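Local coordinates for protein putative hydrolase (Burkholderia cenocepacia, PDB 4X00) that probably acts as a hydrolase of the alpha/beta hydrolase fold, perhaps an aryl esterase, through a putative serine-histidine-aspartate triad, at residues Ala18-Val23 against Asp68-Gly73. Numbering follows the deposited sequence.
Sequences APDGVV and DLRGHG
Arg70 reaches end-on into the turn from Ala18 to Gly21 and grips the carboxylate of Asp20 with two nitrogens, one to each oxygen. NH1 donates to OD1 of Asp20 at 2.9 Å, within the guanidinium plane, and NH2 donates to OD2 of Asp20 at 3.0 Å, where it meets the syn lone pair. The two flat groups are twisted by 33°, and OD1 is approached somewhat out of the carboxylate plane. Asp20 holds CG between its backbone N and carbonyl carbon (chi1 67°), which folds the carboxylate back over its own turn, where OD1 also accepts a weak bond from the N of Val22. A bend at chi3 (50°) brings the guanidinium of Arg70 to this carboxylate. The side chains of Val22 and Arg70 cross at about a right angle, with CG1 of Val22 above one guanidinium face, offset toward its rim, and CG2 3.7 Å from NH1 of Arg70, while the methyl of Ala18 sits at the edge. Arg70 NE pairs with Asp93 and NH2 also bonds the carbonyl of Ser83; Arg89 shares OD2 of Asp20, so charges of both signs interlock here and probably keep each group ionised. His72 ND1 bonds the Arg70 carbonyl oxygen at 3.0 Å from above the carbonyl plane, within a type II turn. The salt bridge thus ties the hairpin joining strands 12-17 and 23-30 to the loop after strand 63-67, at the antiparallel margin of the alpha/beta hydrolase sheet.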
loop_
_atom_site.group_PDB
_atom_site.type_symbol
_atom_site.label_atom_id
_atom_site.label_comp_id
_atom_site.label_asym_id
_atom_site.label_seq_id
_atom_site.Cartn_x
_atom_site.Cartn_y
_atom_site.Cartn_z
ATOM N N ALA A 18 -10.156 14.740 -2.872
ATOM C CA ALA A 18 -8.748 15.141 -2.830
ATOM C C ALA A 18 -8.552 16.559 -3.380
ATOM O O ALA A 18 -9.447 17.115 -4.021
ATOM C CB ALA A 18 -7.899 14.132 -3.623
ATOM N N PRO A 19 -7.372 17.158 -3.159
ATOM C CA PRO A 19 -7.232 18.570 -3.578
ATOM C C PRO A 19 -7.323 18.823 -5.093
ATOM O O PRO A 19 -7.595 19.960 -5.495
ATOM C CB PRO A 19 -5.846 18.952 -3.052
ATOM C CG PRO A 19 -5.556 17.964 -1.970
ATOM C CD PRO A 19 -6.253 16.699 -2.316
ATOM N N ASP A 20 -7.112 17.797 -5.913
ATOM C CA ASP A 20 -7.249 17.969 -7.354
ATOM C C ASP A 20 -8.643 17.573 -7.836
ATOM O O ASP A 20 -8.900 17.523 -9.045
ATOM C CB ASP A 20 -6.138 17.213 -8.135
ATOM C CG ASP A 20 -6.229 15.707 -8.031
ATOM O OD1 ASP A 20 -6.863 15.222 -7.081
ATOM O OD2 ASP A 20 -5.652 15.009 -8.909
ATOM N N GLY A 21 -9.545 17.307 -6.891
ATOM C CA GLY A 21 -10.938 17.049 -7.218
ATOM C C GLY A 21 -11.279 15.573 -7.358
ATOM O O GLY A 21 -12.452 15.251 -7.537
ATOM N N VAL A 22 -10.286 14.678 -7.298
ATOM C CA VAL A 22 -10.548 13.244 -7.411
ATOM C C VAL A 22 -11.272 12.776 -6.145
ATOM O O VAL A 22 -10.876 13.136 -5.039
ATOM C CB VAL A 22 -9.227 12.475 -7.626
ATOM C CG1 VAL A 22 -9.399 10.972 -7.469
ATOM C CG2 VAL A 22 -8.709 12.783 -9.022
ATOM N N VAL A 23 -12.339 12.011 -6.303
ATOM C CA VAL A 23 -13.105 11.515 -5.158
ATOM C C VAL A 23 -12.637 10.109 -4.767
ATOM O O VAL A 23 -12.597 9.210 -5.607
ATOM C CB VAL A 23 -14.630 11.506 -5.473
ATOM C CG1 VAL A 23 -15.388 10.859 -4.344
ATOM C CG2 VAL A 23 -15.129 12.925 -5.664
ATOM N N ASP A 68 -9.652 3.259 -1.479
ATOM C CA ASP A 68 -9.148 2.865 -2.783
ATOM C C ASP A 68 -8.245 3.977 -3.311
ATOM O O ASP A 68 -8.617 5.167 -3.321
ATOM C CB ASP A 68 -10.285 2.619 -3.781
ATOM C CG ASP A 68 -11.192 1.467 -3.385
ATOM O OD1 ASP A 68 -10.798 0.613 -2.556
ATOM O OD2 ASP A 68 -12.331 1.429 -3.889
ATOM N N LEU A 69 -7.037 3.618 -3.728
ATOM C CA LEU A 69 -6.140 4.585 -4.399
ATOM C C LEU A 69 -6.786 5.178 -5.644
ATOM O O LEU A 69 -7.641 4.540 -6.294
ATOM C CB LEU A 69 -4.833 3.908 -4.831
ATOM C CG LEU A 69 -3.920 3.379 -3.715
ATOM C CD1 LEU A 69 -2.755 2.629 -4.372
ATOM C CD2 LEU A 69 -3.443 4.535 -2.846
ATOM N N ARG A 70 -6.373 6.392 -5.995
ATOM C CA ARG A 70 -6.778 6.921 -7.291
ATOM C C ARG A 70 -6.471 5.886 -8.375
ATOM O O ARG A 70 -5.460 5.163 -8.337
ATOM C CB ARG A 70 -6.079 8.256 -7.602
ATOM C CG ARG A 70 -4.554 8.201 -7.744
ATOM C CD ARG A 70 -3.990 9.582 -8.214
ATOM N NE ARG A 70 -4.549 10.627 -7.351
ATOM C CZ ARG A 70 -5.027 11.787 -7.781
ATOM N NH1 ARG A 70 -5.620 12.591 -6.929
ATOM N NH2 ARG A 70 -4.896 12.148 -9.069
ATOM N N GLY A 71 -7.369 5.801 -9.355
ATOM C CA GLY A 71 -7.193 4.830 -10.431
ATOM C C GLY A 71 -7.600 3.410 -10.112
ATOM O O GLY A 71 -7.490 2.556 -10.990
ATOM N N HIS A 72 -8.039 3.155 -8.881
ATOM C CA HIS A 72 -8.347 1.816 -8.390
ATOM C C HIS A 72 -9.739 1.705 -7.802
ATOM O O HIS A 72 -10.327 2.704 -7.372
ATOM C CB HIS A 72 -7.337 1.432 -7.293
ATOM C CG HIS A 72 -5.929 1.205 -7.780
ATOM N ND1 HIS A 72 -5.041 2.231 -8.049
ATOM C CD2 HIS A 72 -5.243 0.047 -7.965
ATOM C CE1 HIS A 72 -3.873 1.704 -8.401
ATOM N NE2 HIS A 72 -3.973 0.380 -8.364
ATOM N N GLY A 73 -10.262 0.475 -7.765
ATOM C CA GLY A 73 -11.483 0.192 -7.027
ATOM C C GLY A 73 -12.640 1.077 -7.452
ATOM O O GLY A 73 -12.949 1.173 -8.659
#